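Local coordinates for transcription initiation factor IIB (Methanocaldococcus jannaschii, PDB 5O9J), which is a mini-intein of the HINT fold, of a family whose members excise themselves from their host proteins and join the flanking pieces by protein splicing, at residues K30-S35 with I43-K48; D118-A123 with L146-I151. All blocks are in the same frame, centred on the assembly; numbering follows the deposited sequence.

Contact 1. Residues K30-S35 with I43-K48; sequences KIIENS and ILEIAK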
ATOM      1  N   LYS A  30       4.238  -6.574 -16.106  1.00 34.19           N
ATOM      2  CA  LYS A  30       4.083  -7.752 -16.957  1.00 36.51           C
ATOM      3  C   LYS A  30       2.655  -7.879 -17.481  1.00 39.43           C
ATOM      4  O   LYS A  30       2.440  -8.213 -18.644  1.00 41.12           O
ATOM      5  CB  LYS A  30       4.478  -9.020 -16.192  1.00 39.90           C
ATOM      6  CG  LYS A  30       4.093 -10.314 -16.887  1.00 43.22           C
ATOM      7  CD  LYS A  30       3.690 -11.386 -15.885  1.00 57.75           C
ATOM      8  CE  LYS A  30       3.389 -12.700 -16.587  1.00 58.26           C
ATOM      9  NZ  LYS A  30       2.388 -13.494 -15.831  1.00 63.91           N
ATOM     10  N   ILE A  31       1.685  -7.604 -16.613  1.00 34.98           N
ATOM     11  CA  ILE A  31       0.268  -7.606 -16.972  1.00 35.37           C
ATOM     12  C   ILE A  31      -0.082  -6.582 -18.056  1.00 38.65           C
ATOM     13  O   ILE A  31      -0.783  -6.882 -19.035  1.00 34.41           O
ATOM     14  CB  ILE A  31      -0.596  -7.307 -15.748  1.00 34.06           C
ATOM     15  CG1 ILE A  31      -0.576  -8.475 -14.757  1.00 35.68           C
ATOM     16  CG2 ILE A  31      -2.027  -7.031 -16.137  1.00 32.61           C
ATOM     17  CD1 ILE A  31      -1.417  -8.182 -13.545  1.00 29.83           C
ATOM     18  N   ILE A  32       0.378  -5.358 -17.850  1.00 34.40           N
ATOM     19  CA  ILE A  32       0.068  -4.280 -18.770  1.00 39.53           C
ATOM     20  C   ILE A  32       0.735  -4.533 -20.118  1.00 42.02           C
ATOM     21  O   ILE A  32       0.089  -4.462 -21.163  1.00 44.01           O
ATOM     22  CB  ILE A  32       0.500  -2.927 -18.206  1.00 34.89           C
ATOM     23  CG1 ILE A  32      -0.423  -2.538 -17.053  1.00 29.79           C
ATOM     24  CG2 ILE A  32       0.455  -1.851 -19.293  1.00 39.39           C
ATOM     25  CD1 ILE A  32      -0.002  -1.259 -16.338  1.00 34.59           C
ATOM     26  N   GLU A  33       2.016  -4.879 -20.087  1.00 39.68           N
ATOM     27  CA  GLU A  33       2.770  -5.098 -21.313  1.00 44.45           C
ATOM     28  C   GLU A  33       2.244  -6.289 -22.130  1.00 44.04           C
ATOM     29  O   GLU A  33       2.541  -6.407 -23.320  1.00 48.93           O
ATOM     30  CB  GLU A  33       4.256  -5.263 -20.975  1.00 47.07           C
ATOM     31  CG  GLU A  33       4.890  -3.945 -20.478  1.00 51.00           C
ATOM     32  CD  GLU A  33       6.126  -4.140 -19.598  1.00 57.02           C
ATOM     33  OE1 GLU A  33       6.616  -5.290 -19.476  1.00 55.18           O
ATOM     34  OE2 GLU A  33       6.617  -3.127 -19.037  1.00 59.15           O
ATOM     35  N   ASN A  34       1.431  -7.137 -21.503  1.00 44.07           N
ATOM     36  CA  ASN A  34       0.823  -8.290 -22.172  1.00 42.65           C
ATOM     37  C   ASN A  34      -0.664  -8.118 -22.457  1.00 38.38           C
ATOM     38  O   ASN A  34      -1.311  -9.018 -22.991  1.00 40.20           O
ATOM     39  CB  ASN A  34       1.006  -9.559 -21.329  1.00 44.01           C
ATOM     40  CG  ASN A  34       2.443 -10.033 -21.291  1.00 48.56           C
ATOM     41  OD1 ASN A  34       3.221  -9.775 -22.208  1.00 49.16           O
ATOM     42  ND2 ASN A  34       2.805 -10.731 -20.218  1.00 51.90           N
ATOM     43  N   SER A  35      -1.212  -6.972 -22.084  1.00 34.50           N
ATOM     44  CA  SER A  35      -2.645  -6.761 -22.211  1.00 37.84           C
ATOM     45  C   SER A  35      -3.027  -6.114 -23.541  1.00 42.82           C
ATOM     46  O   SER A  35      -2.212  -5.455 -24.199  1.00 39.06           O
ATOM     47  CB  SER A  35      -3.157  -5.898 -21.059  1.00 34.61           C
ATOM     48  OG  SER A  35      -4.473  -5.440 -21.319  1.00 40.46           O
ATOM     49  N   ILE A  43      -2.405  10.456 -16.984  1.00 61.76           N
ATOM     50  CA  ILE A  43      -1.129   9.805 -16.715  1.00 59.22           C
ATOM     51  C   ILE A  43      -1.334   8.350 -16.320  1.00 52.53           C
ATOM     52  O   ILE A  43      -0.374   7.587 -16.216  1.00 55.88           O
ATOM     53  CB  ILE A  43      -0.357  10.528 -15.596  1.00 60.52           C
ATOM     54  CG1 ILE A  43      -1.248  10.695 -14.360  1.00 58.76           C
ATOM     55  CG2 ILE A  43       0.141  11.880 -16.088  1.00 57.22           C
ATOM     56  CD1 ILE A  43      -0.565  11.393 -13.195  1.00 56.08           C
ATOM     57  N   LEU A  44      -2.595   7.975 -16.119  1.00 53.27           N
ATOM     58  CA  LEU A  44      -2.952   6.644 -15.640  1.00 48.43           C
ATOM     59  C   LEU A  44      -3.110   5.613 -16.751  1.00 47.20           C
ATOM     60  O   LEU A  44      -3.954   5.769 -17.632  1.00 45.62           O
ATOM     61  CB  LEU A  44      -4.254   6.709 -14.844  1.00 51.78           C
ATOM     62  CG  LEU A  44      -4.190   6.628 -13.320  1.00 52.55           C
ATOM     63  CD1 LEU A  44      -5.565   6.255 -12.788  1.00 52.74           C
ATOM     64  CD2 LEU A  44      -3.134   5.628 -12.856  1.00 44.58           C
ATOM     65  N   GLU A  45      -2.297   4.561 -16.684  1.00 38.44           N
ATOM     66  CA  GLU A  45      -2.418   3.387 -17.549  1.00 38.36           C
ATOM     67  C   GLU A  45      -3.153   2.278 -16.802  1.00 43.54           C
ATOM     68  O   GLU A  45      -2.666   1.810 -15.779  1.00 36.47           O
ATOM     69  CB  GLU A  45      -1.039   2.889 -17.967  1.00 38.47           C
ATOM     70  CG  GLU A  45      -0.746   2.897 -19.453  1.00 45.87           C
ATOM     71  CD  GLU A  45       0.727   2.599 -19.744  1.00 45.29           C
ATOM     72  OE1 GLU A  45       1.595   2.980 -18.922  1.00 48.98           O
ATOM     73  OE2 GLU A  45       1.017   1.975 -20.786  1.00 49.09           O
ATOM     74  N   ILE A  46      -4.306   1.854 -17.306  1.00 37.14           N
ATOM     75  CA  ILE A  46      -5.117   0.867 -16.608  1.00 40.04           C
ATOM     76  C   ILE A  46      -5.343  -0.371 -17.452  1.00 43.55           C
ATOM     77  O   ILE A  46      -5.762  -0.274 -18.603  1.00 42.63           O
ATOM     78  CB  ILE A  46      -6.486   1.447 -16.223  1.00 42.35           C
ATOM     79  CG1 ILE A  46      -6.310   2.655 -15.306  1.00 44.02           C
ATOM     80  CG2 ILE A  46      -7.352   0.384 -15.568  1.00 44.97           C
ATOM     81  CD1 ILE A  46      -7.466   3.633 -15.377  1.00 48.38           C
ATOM     82  N   ALA A  47      -5.069  -1.537 -16.879  1.00 31.90           N
ATOM     83  CA  ALA A  47      -5.367  -2.803 -17.540  1.00 34.64           C
ATOM     84  C   ALA A  47      -6.297  -3.610 -16.682  1.00 44.32           C
ATOM     85  O   ALA A  47      -6.073  -3.739 -15.480  1.00 41.61           O
ATOM     86  CB  ALA A  47      -4.094  -3.593 -17.814  1.00 36.53           C
ATOM     87  N   LYS A  48      -7.343  -4.157 -17.286  1.00 47.64           N
ATOM     88  CA  LYS A  48      -8.181  -5.100 -16.570  1.00 46.64           C
ATOM     89  C   LYS A  48      -7.481  -6.450 -16.651  1.00 50.74           C
ATOM     90  O   LYS A  48      -6.801  -6.728 -17.635  1.00 51.23           O
ATOM     91  CB  LYS A  48      -9.594  -5.157 -17.155  1.00 49.80           C
ATOM     92  CG  LYS A  48      -9.921  -6.455 -17.867  1.00 56.15           C
ATOM     93  CD  LYS A  48     -11.354  -6.855 -17.581  1.00 66.88           C
ATOM     94  CE  LYS A  48     -11.658  -8.269 -18.061  1.00 71.78           C
ATOM     95  NZ  LYS A  48     -13.034  -8.696 -17.662  1.00 75.26           N
TER
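Ile32 turns CG1 anti to its own carbonyl carbon (chi1 -71°), and an extended chi2 carries the branch on toward strand 44-48. CG1 then lies 3.9 Å from CB of Ala47. The end of the same branch, CD1 of Ile32, comes to 4.1 Å from the backbone O of Glu45. The second branch, CG2 of Ile32, passes 4.1 Å from OE2 of Glu45, where the two side chains cross obliquely. Ala47 has only a methyl group to offer, and three residues gather on it. CG2 of Ile31 reaches CB of Ala47 at 4.3 Å. Ser35 OG stands anti to the backbone N (chi1 167°) and touches CB of Ala47 at 4.0 Å. The polar bond of that hydroxyl is made instead to the backbone N of Asn37. Glu45 is likewise held from outside, by a salt bridge from OE1 to Arg73. The small methyl is consistent with the short spacing of 5.8 Å between the CA atoms of Ile32 and Ala47. Ile31 and Ile32 of helix 24-33, with Ser35 in the loop that follows, thus pack on an antiparallel sheet, where strand 44-48 runs between strands 38-41 and 70-75.

Contact 2. Residues D118-A123 with L146-I151; sequences DILVLA and LKIKEI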
ATOM      1  N   ASP A 118       7.328  12.671  15.593  1.00 42.61           N
ATOM      2  CA  ASP A 118       5.920  12.272  15.595  1.00 42.60           C
ATOM      3  C   ASP A 118       5.792  10.823  16.024  1.00 40.42           C
ATOM      4  O   ASP A 118       6.666  10.005  15.736  1.00 40.26           O
ATOM      5  CB  ASP A 118       5.285  12.455  14.215  1.00 43.94           C
ATOM      6  CG  ASP A 118       4.411  13.689  14.131  1.00 45.97           C
ATOM      7  OD1 ASP A 118       3.890  14.120  15.180  1.00 47.65           O
ATOM      8  OD2 ASP A 118       4.236  14.224  13.013  1.00 45.74           O
ATOM      9  N   ILE A 119       4.705  10.512  16.720  1.00 41.09           N
ATOM     10  CA  ILE A 119       4.438   9.146  17.148  1.00 39.99           C
ATOM     11  C   ILE A 119       3.418   8.485  16.230  1.00 35.42           C
ATOM     12  O   ILE A 119       2.262   8.897  16.176  1.00 34.80           O
ATOM     13  CB  ILE A 119       3.920   9.088  18.598  1.00 38.97           C
ATOM     14  CG1 ILE A 119       4.960   9.668  19.559  1.00 44.35           C
ATOM     15  CG2 ILE A 119       3.570   7.649  18.984  1.00 37.07           C
ATOM     16  CD1 ILE A 119       4.567   9.553  21.022  1.00 47.25           C
ATOM     17  N   LEU A 120       3.862   7.469  15.500  1.00 33.29           N
ATOM     18  CA  LEU A 120       2.981   6.712  14.629  1.00 33.31           C
ATOM     19  C   LEU A 120       2.414   5.507  15.353  1.00 36.43           C
ATOM     20  O   LEU A 120       3.053   4.935  16.235  1.00 36.64           O
ATOM     21  CB  LEU A 120       3.718   6.255  13.370  1.00 34.01           C
ATOM     22  CG  LEU A 120       4.179   7.370  12.434  1.00 35.17           C
ATOM     23  CD1 LEU A 120       4.673   6.793  11.107  1.00 39.27           C
ATOM     24  CD2 LEU A 120       3.051   8.362  12.210  1.00 37.10           C
ATOM     25  N   VAL A 121       1.198   5.133  14.983  1.00 38.27           N
ATOM     26  CA  VAL A 121       0.599   3.924  15.511  1.00 37.29           C
ATOM     27  C   VAL A 121       0.661   2.849  14.439  1.00 36.46           C
ATOM     28  O   VAL A 121       0.006   2.951  13.412  1.00 32.53           O
ATOM     29  CB  VAL A 121      -0.855   4.151  15.950  1.00 37.73           C
ATOM     30  CG1 VAL A 121      -1.401   2.897  16.645  1.00 38.73           C
ATOM     31  CG2 VAL A 121      -0.940   5.358  16.876  1.00 40.51           C
ATOM     32  N   LEU A 122       1.470   1.824  14.672  1.00 33.86           N
ATOM     33  CA  LEU A 122       1.589   0.745  13.708  1.00 31.38           C
ATOM     34  C   LEU A 122       0.851  -0.472  14.210  1.00 37.94           C
ATOM     35  O   LEU A 122       0.768  -0.701  15.413  1.00 32.57           O
ATOM     36  CB  LEU A 122       3.055   0.399  13.443  1.00 30.77           C
ATOM     37  CG  LEU A 122       3.809   1.315  12.472  1.00 37.52           C
ATOM     38  CD1 LEU A 122       4.141   2.645  13.112  1.00 37.42           C
ATOM     39  CD2 LEU A 122       5.070   0.636  11.959  1.00 42.13           C
ATOM     40  N   ALA A 123       0.313  -1.256  13.292  1.00 36.17           N
ATOM     41  CA  ALA A 123      -0.247  -2.539  13.678  1.00 37.95           C
ATOM     42  C   ALA A 123       0.905  -3.448  14.082  1.00 40.19           C
ATOM     43  O   ALA A 123       2.027  -3.298  13.602  1.00 40.23           O
ATOM     44  CB  ALA A 123      -1.051  -3.147  12.549  1.00 36.70           C
ATOM     45  N   LEU A 146       5.554   4.107  17.682  1.00 35.84           N
ATOM     46  CA  LEU A 146       6.942   4.283  17.297  1.00 32.63           C
ATOM     47  C   LEU A 146       7.205   5.688  16.767  1.00 44.00           C
ATOM     48  O   LEU A 146       6.470   6.185  15.902  1.00 32.14           O
ATOM     49  CB  LEU A 146       7.324   3.240  16.243  1.00 35.37           C
ATOM     50  CG  LEU A 146       7.127   1.762  16.606  1.00 41.40           C
ATOM     51  CD1 LEU A 146       7.298   0.878  15.380  1.00 39.47           C
ATOM     52  CD2 LEU A 146       8.068   1.312  17.731  1.00 33.91           C
ATOM     53  N   LYS A 147       8.256   6.318  17.290  1.00 40.96           N
ATOM     54  CA  LYS A 147       8.652   7.650  16.850  1.00 41.15           C
ATOM     55  C   LYS A 147       9.266   7.628  15.454  1.00 40.43           C
ATOM     56  O   LYS A 147      10.023   6.720  15.108  1.00 40.74           O
ATOM     57  CB  LYS A 147       9.658   8.281  17.830  1.00 45.13           C
ATOM     58  CG  LYS A 147       9.052   8.848  19.113  1.00 49.04           C
ATOM     59  CD  LYS A 147      10.105   9.610  19.933  1.00 52.16           C
ATOM     60  CE  LYS A 147       9.538  10.144  21.252  1.00 59.21           C
ATOM     61  NZ  LYS A 147      10.090   9.467  22.470  1.00 69.47           N
ATOM     62  N   ILE A 148       8.940   8.638  14.658  1.00 35.32           N
ATOM     63  CA  ILE A 148       9.605   8.836  13.382  1.00 39.16           C
ATOM     64  C   ILE A 148      11.053   9.287  13.615  1.00 42.02           C
ATOM     65  O   ILE A 148      11.304  10.208  14.392  1.00 42.65           O
ATOM     66  CB  ILE A 148       8.857   9.879  12.523  1.00 37.84           C
ATOM     67  CG1 ILE A 148       7.465   9.354  12.143  1.00 36.63           C
ATOM     68  CG2 ILE A 148       9.670  10.244  11.294  1.00 35.09           C
ATOM     69  CD1 ILE A 148       6.616  10.340  11.366  1.00 33.67           C
ATOM     70  N   LYS A 149      12.000   8.621  12.962  1.00 42.66           N
ATOM     71  CA  LYS A 149      13.404   9.018  13.040  1.00 43.53           C
ATOM     72  C   LYS A 149      13.792   9.912  11.870  1.00 45.19           C
ATOM     73  O   LYS A 149      14.324  11.011  12.060  1.00 49.87           O
ATOM     74  CB  LYS A 149      14.318   7.796  13.066  1.00 44.82           C
ATOM     75  CG  LYS A 149      14.243   6.975  14.336  1.00 47.52           C
ATOM     76  CD  LYS A 149      15.494   6.121  14.490  1.00 55.92           C
ATOM     77  CE  LYS A 149      15.740   5.246  13.266  1.00 61.70           C
ATOM     78  NZ  LYS A 149      17.027   4.491  13.365  1.00 60.19           N
ATOM     79  N   GLU A 150      13.542   9.430  10.658  1.00 44.00           N
ATOM     80  CA  GLU A 150      13.821  10.210   9.456  1.00 46.97           C
ATOM     81  C   GLU A 150      12.583  10.351   8.593  1.00 42.48           C
ATOM     82  O   GLU A 150      11.673   9.520   8.649  1.00 43.91           O
ATOM     83  CB  GLU A 150      14.945   9.571   8.630  1.00 47.32           C
ATOM     84  CG  GLU A 150      16.284   9.485   9.336  1.00 52.58           C
ATOM     85  CD  GLU A 150      17.269   8.580   8.613  1.00 58.73           C
ATOM     86  OE1 GLU A 150      17.079   8.329   7.403  1.00 55.21           O
ATOM     87  OE2 GLU A 150      18.230   8.109   9.259  1.00 66.99           O
ATOM     88  N   ILE A 151      12.561  11.421   7.809  1.00 42.98           N
ATOM     89  CA  ILE A 151      11.637  11.580   6.694  1.00 42.60           C
ATOM     90  C   ILE A 151      12.440  12.008   5.469  1.00 46.21           C
ATOM     91  O   ILE A 151      12.872  13.160   5.370  1.00 47.15           O
ATOM     92  CB  ILE A 151      10.545  12.625   6.961  1.00 42.27           C
ATOM     93  CG1 ILE A 151       9.712  12.258   8.189  1.00 40.26           C
ATOM     94  CG2 ILE A 151       9.638  12.741   5.755  1.00 40.37           C
ATOM     95  CD1 ILE A 151       8.639  13.287   8.526  1.00 37.54           C
TER
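An antiparallel strand pair of the HINT fold joins Leu120 to Leu146 and Ile119 to Lys147. It sets strand 119-123 beside the long strand 143-154. Leu120 and Leu146 form the hydrogen-bonded pair. The N of Leu120 gives to O of Leu146 at 2.9 Å, from 36° above the carbonyl plane. The return bond, from N of Leu146 to O of Leu120, is 3.0 Å long and lies in the carbonyl plane. A third bond runs from N of Ile148 to O of Asp118, nearly in line with the carbonyl. Ile119 and Lys147 are the non-hydrogen-bonded pair, and their side chains come nearest at CG1 of Ile119 and CG of Lys147. Leu120 is buried. Its CG is 3.8 Å from CG1 of Ile148, a position set by CG of Leu120 standing beside the backbone N (chi1 -65°). With an alanine in its place, the CG and methyls that meet CG1 and CD1 of Ile148 would be missing, which would probably open a gap on that side of the isoleucine. Further along, CD2 of Leu122 meets CD1 of Leu146 at 4.1 Å, the two side chains crossing at about a right angle. The carboxylate of Asp118 turns to a salt bridge with Arg102, while its CB packs 3.8 Å from CD1 of Ile148.

Overall arrangement
Contact 1 and contact 2 flank the middle of the chain from two sides. Their own centres are about 34 Å apart, and their nearest atoms are about 22 Å apart. Both segments of contact 1 come earlier in the chain than those of contact 2. The two share no strand. Contact 1 joins helix 24-33 to the sheet that holds strands 38-41, 44-48 and 70-75. Contact 2 lies in another sheet, made of strands 88-92, 79-84, 143-154 and 119-123. All four segments belong to the intein splicing domain. One contact is helix-on-sheet packing and the other is strand pairing, so they represent two separate parts of a largely beta fold.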